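Local coordinates for putative Chlorite dismutase TA0507 (Thermoplasma acidophilum, PDB 3DTZ), which is of unproven function but probably binds heme and may act as an oxidoreductase of the chlorite dismutase family, at residues E23-V28 / I113-E118; E129-L134 / R180-Y185; L29-L34 / A106-S111; F67-S72 / V79-S84. All blocks are in the same frame, centred on the assembly; numbering follows the deposited sequence. Where two conformers were deposited one is given.

How the contacts relate
Three of the contacts pair neighbouring strands of one curled antiparallel sheet. Contacts 1 and 3 join the same two strands, 25-33 and 106-116, in the first and second halves of 25-33. Contact 4 pairs 64-72 with 79-85, and 79-85 also lies beside 25-33. Contact 2 differs: a short helix packs on strand 180-185, itself the neighbour of 106-116. Contacts 1, 2 and 4 are largely buried, though L134 of contact 2 is exposed. Contact 3 is only partly buried and is rich in serine hydroxyls, some of which meet another subunit. Contact 4 is mainly aromatic and aliphatic. W82 of contact 4 touches L132 and Y182 of contact 2, and S84 bonds to Y116 of contact 1.

Contact 1: E23-V28 / I113-E118; sequences EIYTSV and ISIYDE
One face of the Y116 ring carries the methyl CG2 of T26, a CH-pi contact with CG2 4.0 Å from the ring centroid. The methyl stands toward the rim. The two side chains cross at about a right angle. I24 meets the same ring at another atom, its CG2 lying 3.5 Å from Y116 CD2. I115 CG1 comes obliquely to the Y25 ring, 3.7 Å from CD1 of Y25, and these side chains run side by side.

The backbones pair neighbouring strands of the curled antiparallel sheet, consistent with the ferredoxin-like fold of the chlorite dismutase family. T26 and S114 are a hydrogen-bonded pair, with T26 N to S114 O at 2.8 Å and S114 N to T26 O at 3.0 Å. Beyond them Y116 N gives a nearly straight-on bond to I24 O. One water accepts from I24 N and donates to Y116 O and to OE2 of E118. A second donates to T26 O and bonds to S114 OG, which is also hydrogen-bonded to T184 OG1.

T26 turns OG1 away from its own backbone N (chi1 -172°), to where Y83 O and S84 OG bind it. Y116 OH also bonds to S84. With an alanine in place of Y116, the T26 methyl would probably lose its aromatic cover and the S84 hydroxyl one partner.

Y25 and I113 pack on M91 of helix 88-102. Y25 and E23 also reach a second subunit, where E23 forms a salt bridge with R208. In the sheet the pair lies between strands 79-85, beside 25-33, and 180-185, beside 106-116.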
# COMPACT_ATOMS: atom_id res chain seq x y z
N GLU D 23 -28.81 17.55 10.75
CA GLU D 23 -28.24 16.29 10.23
C GLU D 23 -27.53 15.55 11.33
O GLU D 23 -27.05 16.17 12.28
CB GLU D 23 -27.23 16.53 9.08
CG GLU D 23 -27.78 17.27 7.90
CD GLU D 23 -27.60 18.79 8.01
OE1 GLU D 23 -27.39 19.32 9.13
OE2 GLU D 23 -27.64 19.45 6.95
N ILE D 24 -27.40 14.23 11.19
CA ILE D 24 -26.73 13.44 12.22
C ILE D 24 -25.41 12.93 11.63
O ILE D 24 -25.42 12.28 10.59
CB ILE D 24 -27.58 12.25 12.72
CG1 ILE D 24 -28.99 12.70 13.17
CG2 ILE D 24 -26.82 11.51 13.87
CD1 ILE D 24 -29.94 11.55 13.49
N TYR D 25 -24.29 13.22 12.31
CA TYR D 25 -22.95 12.75 11.88
C TYR D 25 -22.61 11.46 12.60
O TYR D 25 -23.10 11.20 13.69
CB TYR D 25 -21.87 13.78 12.26
CG TYR D 25 -22.02 15.10 11.55
CD1 TYR D 25 -21.40 15.32 10.32
CD2 TYR D 25 -22.78 16.14 12.12
CE1 TYR D 25 -21.54 16.55 9.65
CE2 TYR D 25 -22.94 17.35 11.47
CZ TYR D 25 -22.32 17.56 10.24
OH TYR D 25 -22.46 18.76 9.59
N THR D 26 -21.78 10.64 11.98
CA THR D 26 -21.30 9.44 12.66
C THR D 26 -19.85 9.16 12.29
O THR D 26 -19.37 9.54 11.21
CB THR D 26 -22.20 8.22 12.39
OG1 THR D 26 -21.79 7.13 13.23
CG2 THR D 26 -22.16 7.81 10.88
N SER D 27 -19.15 8.47 13.21
CA SER D 27 -17.78 8.04 12.93
C SER D 27 -17.59 6.61 13.36
O SER D 27 -18.18 6.18 14.36
CB SER D 27 -16.78 8.93 13.66
OG SER D 27 -16.58 10.16 12.97
N VAL D 28 -16.77 5.90 12.60
CA VAL D 28 -16.32 4.58 13.02
C VAL D 28 -14.79 4.69 13.07
O VAL D 28 -14.17 5.14 12.11
CB VAL D 28 -16.75 3.50 12.00
CG1 VAL D 28 -16.21 2.14 12.44
CG2 VAL D 28 -18.33 3.47 11.87
N ILE D 113 -15.83 9.60 8.75
CA ILE D 113 -16.79 10.59 9.25
C ILE D 113 -17.79 10.76 8.12
O ILE D 113 -17.43 10.94 6.95
CB ILE D 113 -16.11 11.94 9.65
CG1 ILE D 113 -17.15 13.01 10.01
CG2 ILE D 113 -15.24 12.51 8.49
CD1 ILE D 113 -17.75 12.88 11.36
N SER D 114 -19.07 10.65 8.46
CA SER D 114 -20.09 10.63 7.43
C SER D 114 -21.42 11.09 8.05
O SER D 114 -21.50 11.33 9.27
CB SER D 114 -20.23 9.23 6.85
OG SER D 114 -20.56 8.29 7.85
N ILE D 115 -22.45 11.21 7.20
CA ILE D 115 -23.73 11.79 7.63
C ILE D 115 -24.83 10.80 7.32
O ILE D 115 -24.92 10.35 6.19
CB ILE D 115 -23.99 13.10 6.83
CG1 ILE D 115 -22.94 14.15 7.16
CG2 ILE D 115 -25.37 13.68 7.15
CD1 ILE D 115 -22.35 14.74 5.89
N TYR D 116 -25.69 10.48 8.28
CA TYR D 116 -26.77 9.52 8.01
C TYR D 116 -27.74 10.03 6.93
O TYR D 116 -28.17 11.18 6.96
CB TYR D 116 -27.59 9.26 9.29
CG TYR D 116 -26.87 8.43 10.33
CD1 TYR D 116 -26.79 7.04 10.22
CD2 TYR D 116 -26.26 9.06 11.42
CE1 TYR D 116 -26.10 6.28 11.21
CE2 TYR D 116 -25.58 8.33 12.42
CZ TYR D 116 -25.52 6.94 12.31
OH TYR D 116 -24.85 6.25 13.28
N ASP D 117 -28.10 9.15 5.99
CA ASP D 117 -29.21 9.39 5.10
C ASP D 117 -30.47 8.88 5.82
O ASP D 117 -30.67 7.67 5.96
CB ASP D 117 -29.00 8.65 3.77
CG ASP D 117 -30.18 8.80 2.81
OD1 ASP D 117 -31.15 9.52 3.14
OD2 ASP D 117 -30.11 8.18 1.72
N GLU D 118 -31.30 9.79 6.30
CA GLU D 118 -32.50 9.35 7.07
C GLU D 118 -33.70 9.02 6.18
O GLU D 118 -34.74 8.59 6.69
CB GLU D 118 -32.89 10.41 8.09
CG GLU D 118 -31.74 10.75 9.05
CD GLU D 118 -32.09 11.84 10.05
OE1 GLU D 118 -33.20 11.80 10.65
OE2 GLU D 118 -31.24 12.74 10.22
O HOH W 1 -28.75 12.95 8.95
O HOH W 2 -18.58 7.40 9.41

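Contact 2: E129-L134 / R180-Y185; sequences EDSLRL and RSYTTY
S131 OG and Y182 OH are hydrogen-bonded at 2.9 Å in one of the two conformers of S131, and either may be the donor. In that conformer a chi1 of -165° swings the serine hydroxyl out to the phenol. Y182 OH is also bonded to E199 on the next strand, so helix and sheet both hold the phenol oxygen. The CD carbon of R180 lies 3.5 Å from the same OG of S131.

L132 adds an apolar touch. Its CD2 methyl comes obliquely to the Y182 ring, 3.7 Å from CE1. The contact thus lays the short helix 128-132 against strand 180-185 of the antiparallel sheet. L132 also packs on Y116 and W82 of that sheet.

R180 bends at chi2 and chi3, and its guanidinium turns one face to L134. The CD1 methyl of L134 sits over that face toward the rim, 3.8 Å from NH1 of R180. NH2 of R180 bonds to the carbonyl of P135 and forms a salt bridge with E199. A water lies 2.8 Å from S131 O and is only weakly bound by R180 NH2.

On the helix itself, R133 grips E129 side-on. NE and NH2 of R133 both reach OE2 of E129, in the guanidinium plane.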
# COMPACT_ATOMS: atom_id res chain seq x y z
N GLU D 129 -32.87 8.33 14.53
CA GLU D 129 -32.33 8.54 15.86
C GLU D 129 -32.90 7.53 16.86
O GLU D 129 -32.17 7.05 17.74
CB GLU D 129 -32.61 9.96 16.31
CG GLU D 129 -32.05 10.29 17.70
CD GLU D 129 -32.28 11.72 18.10
OE1 GLU D 129 -32.88 12.47 17.31
OE2 GLU D 129 -31.89 12.08 19.23
N ASP D 130 -34.18 7.19 16.74
CA ASP D 130 -34.80 6.20 17.63
C ASP D 130 -34.09 4.86 17.50
O ASP D 130 -33.85 4.18 18.51
CB ASP D 130 -36.30 6.01 17.31
CG ASP D 130 -37.19 7.12 17.85
OD1 ASP D 130 -36.73 7.97 18.65
OD2 ASP D 130 -38.40 7.14 17.46
N SER D 131 -33.75 4.47 16.27
CA SER D 131 -33.02 3.22 16.03
C SER D 131 -31.64 3.28 16.69
O SER D 131 -31.19 2.30 17.31
CB SER D 131 -32.88 3.01 14.51
OG SER D 131 -32.50 1.70 14.21
N LEU D 132 -30.96 4.42 16.55
CA LEU D 132 -29.64 4.62 17.17
C LEU D 132 -29.71 4.54 18.72
O LEU D 132 -28.74 4.14 19.37
CB LEU D 132 -29.04 5.94 16.74
CG LEU D 132 -28.65 6.16 15.30
CD1 LEU D 132 -28.01 7.53 15.13
CD2 LEU D 132 -27.68 5.03 14.88
N ARG D 133 -30.86 4.87 19.29
CA ARG D 133 -31.02 4.81 20.74
C ARG D 133 -31.45 3.44 21.29
O ARG D 133 -31.55 3.25 22.53
CB ARG D 133 -31.97 5.93 21.22
CG ARG D 133 -31.36 7.32 20.96
CD ARG D 133 -32.22 8.42 21.51
NE ARG D 133 -31.67 9.75 21.18
CZ ARG D 133 -30.76 10.38 21.92
NH1 ARG D 133 -30.29 9.82 23.01
NH2 ARG D 133 -30.35 11.59 21.57
N LEU D 134 -31.74 2.49 20.41
CA LEU D 134 -32.09 1.13 20.86
C LEU D 134 -30.84 0.41 21.38
O LEU D 134 -29.73 0.68 20.93
CB LEU D 134 -32.70 0.33 19.71
CG LEU D 134 -34.01 0.81 19.09
CD1 LEU D 134 -34.31 0.03 17.81
CD2 LEU D 134 -35.19 0.69 20.06
N ARG D 180 -30.48 -4.03 11.37
CA ARG D 180 -30.70 -2.59 11.32
C ARG D 180 -29.68 -2.02 10.38
O ARG D 180 -28.49 -2.18 10.61
CB ARG D 180 -30.56 -1.91 12.68
CG ARG D 180 -31.39 -2.64 13.69
CD ARG D 180 -31.91 -1.75 14.75
NE ARG D 180 -31.03 -1.69 15.90
CZ ARG D 180 -31.25 -2.33 17.06
NH1 ARG D 180 -32.29 -3.11 17.23
NH2 ARG D 180 -30.39 -2.18 18.03
N SER D 181 -30.17 -1.34 9.35
CA SER D 181 -29.33 -0.83 8.27
C SER D 181 -29.25 0.69 8.28
O SER D 181 -30.27 1.37 8.42
CB SER D 181 -29.89 -1.29 6.93
OG SER D 181 -29.13 -0.79 5.85
N TYR D 182 -28.03 1.22 8.09
CA TYR D 182 -27.83 2.66 8.01
C TYR D 182 -26.90 3.00 6.84
O TYR D 182 -25.76 2.51 6.78
CB TYR D 182 -27.19 3.19 9.30
CG TYR D 182 -27.85 2.77 10.58
CD1 TYR D 182 -28.92 3.49 11.12
CD2 TYR D 182 -27.38 1.67 11.29
CE1 TYR D 182 -29.52 3.11 12.32
CE2 TYR D 182 -27.97 1.29 12.50
CZ TYR D 182 -29.03 2.01 13.00
OH TYR D 182 -29.60 1.60 14.17
N THR D 183 -27.40 3.83 5.93
CA THR D 183 -26.60 4.38 4.85
C THR D 183 -26.16 5.77 5.26
O THR D 183 -26.97 6.60 5.73
CB THR D 183 -27.41 4.47 3.53
OG1 THR D 183 -27.76 3.14 3.10
CG2 THR D 183 -26.57 5.11 2.45
N THR D 184 -24.87 6.04 5.09
CA THR D 184 -24.34 7.34 5.46
C THR D 184 -23.53 7.85 4.27
O THR D 184 -22.98 7.03 3.49
CB THR D 184 -23.45 7.28 6.75
OG1 THR D 184 -22.15 6.74 6.44
CG2 THR D 184 -24.13 6.49 7.89
N TYR D 185 -23.47 9.16 4.14
CA TYR D 185 -22.78 9.76 3.00
C TYR D 185 -21.58 10.60 3.41
O TYR D 185 -21.58 11.24 4.46
CB TYR D 185 -23.71 10.52 2.07
CG TYR D 185 -24.47 11.68 2.67
CD1 TYR D 185 -25.72 11.48 3.30
CD2 TYR D 185 -23.98 12.98 2.56
CE1 TYR D 185 -26.44 12.57 3.84
CE2 TYR D 185 -24.71 14.08 3.09
CZ TYR D 185 -25.93 13.87 3.71
OH TYR D 185 -26.63 14.96 4.23
O HOH W 3 -28.86 0.90 18.09

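Contact 3: L29-L34 / A106-S111; sequences LSYRLL and AVSSFS
S30 and F110 open the backbone pairing, with S30 N bonded to F110 O at 3.0 Å. R32 and V107 form the second hydrogen-bonded pair: R32 N to V107 O and V107 N to R32 O are both 2.9 Å. Between the two the register slips by one residue, a beta bulge. It takes up the extra residue S109 opposite S30 and Y31.

Serine hydroxyls fill in at the bulge. S30 O accepts twice. S108 holds OG trans to its backbone nitrogen (chi1 -177°), which lets it reach S30 O nearly along the C=O axis at 2.9 Å, while S109 N comes from above the carbonyl plane at 2.8 Å. S30 OG and S109 OG bond at 2.6 Å, with either as donor. S109 OG is also bonded to S77.

The aromatic contact is on Y31. The CB of S108 lies over one face of its ring, toward the rim, 4.0 Å from the centroid in a CH-pi contact. A leucine in place of Y31 would probably leave Q99, the partner of the phenol OH, without its mate, and S108 CB without a ring to rest on.

The apolar touch is L29 CD2 on S111 CB at 3.6 Å. Separately, R32 runs alongside V107, whose CG1 methyl lies over one face of the guanidinium. The charge is held outside the pair, by E35 and the carbonyl of D76.

L29 and Y31 pack on V98 of helix 88-102, and strand 79-85 continues the sheet beside strand 25-33. S108 and S111 both bond to T75 of a second subunit.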
# COMPACT_ATOMS: atom_id res chain seq x y z
N LEU D 29 -14.20 4.28 14.20
CA LEU D 29 -12.74 4.29 14.40
C LEU D 29 -12.30 2.89 14.78
O LEU D 29 -12.99 2.22 15.55
CB LEU D 29 -12.33 5.24 15.54
CG LEU D 29 -12.98 6.64 15.64
CD1 LEU D 29 -12.41 7.39 16.85
CD2 LEU D 29 -12.75 7.42 14.32
N SER D 30 -11.15 2.45 14.29
CA SER D 30 -10.59 1.18 14.78
C SER D 30 -9.13 1.37 15.19
O SER D 30 -8.44 2.25 14.65
CB SER D 30 -10.78 0.06 13.76
OG SER D 30 -10.00 0.30 12.58
N TYR D 31 -8.70 0.60 16.19
CA TYR D 31 -7.37 0.72 16.75
C TYR D 31 -6.78 -0.64 16.99
O TYR D 31 -7.51 -1.60 17.29
CB TYR D 31 -7.41 1.48 18.09
CG TYR D 31 -7.64 2.96 17.95
CD1 TYR D 31 -8.96 3.46 17.84
CD2 TYR D 31 -6.58 3.84 17.89
CE1 TYR D 31 -9.20 4.83 17.67
CE2 TYR D 31 -6.80 5.23 17.73
CZ TYR D 31 -8.11 5.70 17.63
OH TYR D 31 -8.32 7.04 17.47
N ARG D 32 -5.46 -0.71 16.93
CA ARG D 32 -4.74 -1.92 17.18
C ARG D 32 -3.68 -1.63 18.21
O ARG D 32 -2.86 -0.71 18.04
CB ARG D 32 -4.08 -2.41 15.90
CG ARG D 32 -3.45 -3.83 16.03
CD ARG D 32 -2.84 -4.29 14.72
NE ARG D 32 -1.76 -3.45 14.29
CZ ARG D 32 -1.89 -2.54 13.31
NH1 ARG D 32 -3.05 -2.39 12.60
NH2 ARG D 32 -0.85 -1.80 13.01
N LEU D 33 -3.68 -2.44 19.27
CA LEU D 33 -2.64 -2.37 20.31
C LEU D 33 -1.25 -2.61 19.73
O LEU D 33 -1.04 -3.54 18.93
CB LEU D 33 -2.93 -3.38 21.44
CG LEU D 33 -4.22 -3.15 22.23
CD1 LEU D 33 -4.32 -4.21 23.30
CD2 LEU D 33 -4.21 -1.75 22.89
N LEU D 34 -0.30 -1.75 20.10
CA LEU D 34 1.08 -1.85 19.63
C LEU D 34 1.73 -3.18 20.02
O LEU D 34 1.57 -3.65 21.13
CB LEU D 34 1.93 -0.69 20.17
CG LEU D 34 1.51 0.67 19.58
CD1 LEU D 34 2.37 1.77 20.19
CD2 LEU D 34 1.62 0.67 18.07
N ALA D 106 -1.53 2.28 21.20
CA ALA D 106 -2.19 1.73 20.01
C ALA D 106 -2.09 2.67 18.82
O ALA D 106 -1.80 3.85 18.98
CB ALA D 106 -3.65 1.47 20.31
N VAL D 107 -2.34 2.13 17.63
CA VAL D 107 -2.43 2.98 16.43
C VAL D 107 -3.80 2.79 15.77
O VAL D 107 -4.40 1.73 15.89
CB VAL D 107 -1.31 2.63 15.43
CG1 VAL D 107 -1.49 1.24 14.86
CG2 VAL D 107 -1.24 3.69 14.33
N SER D 108 -4.30 3.81 15.10
CA SER D 108 -5.59 3.66 14.44
C SER D 108 -5.40 2.93 13.14
O SER D 108 -4.46 3.22 12.39
CB SER D 108 -6.28 4.99 14.21
OG SER D 108 -7.57 4.82 13.62
N SER D 109 -6.30 1.99 12.87
CA SER D 109 -6.27 1.27 11.59
C SER D 109 -7.36 1.71 10.60
O SER D 109 -7.30 1.35 9.41
CB SER D 109 -6.36 -0.23 11.87
OG SER D 109 -7.52 -0.49 12.63
N PHE D 110 -8.32 2.52 11.06
CA PHE D 110 -9.38 3.04 10.17
C PHE D 110 -10.09 4.19 10.85
O PHE D 110 -10.27 4.19 12.07
CB PHE D 110 -10.46 1.95 9.94
CG PHE D 110 -11.60 2.42 9.06
CD1 PHE D 110 -11.43 2.44 7.67
CD2 PHE D 110 -12.81 2.83 9.62
CE1 PHE D 110 -12.48 2.88 6.84
CE2 PHE D 110 -13.88 3.27 8.80
CZ PHE D 110 -13.72 3.30 7.42
N SER D 111 -10.53 5.16 10.06
CA SER D 111 -11.52 6.11 10.58
C SER D 111 -12.41 6.59 9.45
O SER D 111 -11.99 6.65 8.28
CB SER D 111 -10.84 7.29 11.30
OG SER D 111 -10.21 8.16 10.36

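Contact 4: F67-S72 / V79-S84; sequences FHIYRS and VIFWYS
This is the pairing of the two strands of a beta hairpin, 64-72 with 79-85, in the buried middle of the antiparallel sheet. Four backbone bonds hold it. H68 and W82 exchange two, with H68 N to W82 O at 2.9 Å. Y70 and I80 exchange two more, with Y70 N to I80 O at 2.8 Å, and here the donors lie in the carbonyl planes.

On one face of the sheet stand F67, I69, V79, F81 and Y83. F67 and F81 run side by side, and CE1 of F67 is 3.7 Å from CD1 of F81. Y83 CB lies at the edge of the F67 ring, in its plane. I69 touches the F81 ring with CG1 and meets V79 methyl to methyl. That CG2-CG2 distance, I69 to V79, is 3.3 Å, which is tight. V79 CG2 also stands over one face of the F81 ring.

The curled antiparallel sheet with helices packed on it is consistent with the ferredoxin-like fold of the chlorite dismutase family. Here helices 41-60 and 88-102 cover the F67 and F81 face. F58 of the first helix stacks on F67.

The other face carries H68, Y70, I80 and W82. With chi1 at 173°, W82 sends its indole alongside both H68 and Y70. Y70 OH meets the indole at its edge, 3.5 Å from W82 CE3. H68 CD2 is 3.8 Å from the same CE3 of W82, with the rings oblique. F140 of strand 139-147 stacks on both Y70 and W82.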
# COMPACT_ATOMS: atom_id res chain seq x y z
N PHE D 67 -22.92 5.53 21.47
CA PHE D 67 -21.50 5.19 21.53
C PHE D 67 -21.43 3.71 21.90
O PHE D 67 -21.95 3.29 22.94
CB PHE D 67 -20.76 5.99 22.61
CG PHE D 67 -19.38 5.47 22.88
CD1 PHE D 67 -18.39 5.61 21.90
CD2 PHE D 67 -19.11 4.77 24.04
CE1 PHE D 67 -17.09 5.10 22.10
CE2 PHE D 67 -17.81 4.25 24.27
CZ PHE D 67 -16.82 4.42 23.31
N HIS D 68 -20.83 2.92 21.02
CA HIS D 68 -20.69 1.48 21.27
C HIS D 68 -19.25 1.04 20.97
O HIS D 68 -18.63 1.58 20.06
CB HIS D 68 -21.68 0.68 20.42
CG HIS D 68 -23.11 1.09 20.61
ND1 HIS D 68 -23.73 1.03 21.84
CD2 HIS D 68 -24.04 1.54 19.74
CE1 HIS D 68 -24.98 1.47 21.72
NE2 HIS D 68 -25.19 1.79 20.46
N ILE D 69 -18.78 0.04 21.70
CA ILE D 69 -17.44 -0.51 21.50
C ILE D 69 -17.61 -1.95 20.99
O ILE D 69 -18.53 -2.64 21.44
CB ILE D 69 -16.62 -0.51 22.84
CG1 ILE D 69 -16.63 0.90 23.46
CG2 ILE D 69 -15.17 -0.94 22.53
CD1 ILE D 69 -16.08 0.97 24.88
N TYR D 70 -16.74 -2.40 20.07
CA TYR D 70 -16.78 -3.77 19.54
C TYR D 70 -15.39 -4.39 19.56
O TYR D 70 -14.39 -3.72 19.29
CB TYR D 70 -17.27 -3.78 18.09
CG TYR D 70 -18.64 -3.21 17.97
CD1 TYR D 70 -18.82 -1.83 17.78
CD2 TYR D 70 -19.76 -4.03 18.11
CE1 TYR D 70 -20.11 -1.28 17.72
CE2 TYR D 70 -21.05 -3.50 18.05
CZ TYR D 70 -21.22 -2.13 17.84
OH TYR D 70 -22.47 -1.60 17.77
N ARG D 71 -15.35 -5.68 19.89
CA ARG D 71 -14.19 -6.53 19.66
C ARG D 71 -14.14 -6.80 18.15
O ARG D 71 -15.18 -6.78 17.49
CB ARG D 71 -14.37 -7.86 20.40
CG ARG D 71 -14.45 -7.68 21.94
CD ARG D 71 -15.29 -8.77 22.61
NE ARG D 71 -14.68 -10.10 22.51
CZ ARG D 71 -15.29 -11.21 22.91
NH1 ARG D 71 -16.52 -11.16 23.44
NH2 ARG D 71 -14.66 -12.38 22.80
N SER D 72 -12.95 -7.04 17.62
CA SER D 72 -12.76 -7.14 16.19
C SER D 72 -12.38 -8.54 15.78
O SER D 72 -11.46 -9.12 16.37
CB SER D 72 -11.65 -6.16 15.75
OG SER D 72 -11.12 -6.45 14.45
N VAL D 79 -10.01 -3.18 18.58
CA VAL D 79 -11.24 -2.56 19.06
C VAL D 79 -11.81 -1.66 17.96
O VAL D 79 -11.03 -1.06 17.19
CB VAL D 79 -11.00 -1.76 20.38
CG1 VAL D 79 -9.95 -0.67 20.16
CG2 VAL D 79 -12.29 -1.17 20.91
N ILE D 80 -13.13 -1.56 17.92
CA ILE D 80 -13.84 -0.65 17.00
C ILE D 80 -14.77 0.20 17.85
O ILE D 80 -15.42 -0.32 18.75
CB ILE D 80 -14.69 -1.43 15.98
CG1 ILE D 80 -13.82 -2.42 15.19
CG2 ILE D 80 -15.45 -0.46 15.01
CD1 ILE D 80 -14.62 -3.68 14.63
N PHE D 81 -14.79 1.51 17.57
CA PHE D 81 -15.67 2.47 18.22
C PHE D 81 -16.66 3.01 17.19
O PHE D 81 -16.29 3.32 16.07
CB PHE D 81 -14.82 3.68 18.73
CG PHE D 81 -13.82 3.31 19.80
CD1 PHE D 81 -14.27 2.99 21.09
CD2 PHE D 81 -12.45 3.26 19.53
CE1 PHE D 81 -13.37 2.64 22.11
CE2 PHE D 81 -11.53 2.89 20.54
CZ PHE D 81 -12.00 2.61 21.83
N TRP D 82 -17.92 3.17 17.59
CA TRP D 82 -18.93 3.79 16.74
C TRP D 82 -19.68 4.83 17.58
O TRP D 82 -20.14 4.52 18.66
CB TRP D 82 -19.89 2.72 16.24
CG TRP D 82 -21.09 3.22 15.48
CD1 TRP D 82 -21.15 4.31 14.63
CD2 TRP D 82 -22.40 2.63 15.49
NE1 TRP D 82 -22.44 4.43 14.13
CE2 TRP D 82 -23.22 3.41 14.62
CE3 TRP D 82 -22.97 1.51 16.14
CZ2 TRP D 82 -24.58 3.10 14.38
CZ3 TRP D 82 -24.32 1.20 15.90
CH2 TRP D 82 -25.13 2.02 15.04
N TYR D 83 -19.80 6.06 17.09
CA TYR D 83 -20.60 7.07 17.83
C TYR D 83 -21.22 8.06 16.86
O TYR D 83 -20.71 8.21 15.72
CB TYR D 83 -19.74 7.83 18.87
CG TYR D 83 -18.47 8.41 18.31
CD1 TYR D 83 -18.45 9.69 17.75
CD2 TYR D 83 -17.30 7.65 18.29
CE1 TYR D 83 -17.24 10.21 17.22
CE2 TYR D 83 -16.13 8.15 17.77
CZ TYR D 83 -16.10 9.42 17.24
OH TYR D 83 -14.91 9.86 16.71
N SER D 84 -22.25 8.77 17.33
CA SER D 84 -23.04 9.67 16.47
C SER D 84 -23.45 10.93 17.24
O SER D 84 -23.65 10.87 18.45
CB SER D 84 -24.29 8.96 15.94
OG SER D 84 -24.01 7.63 15.53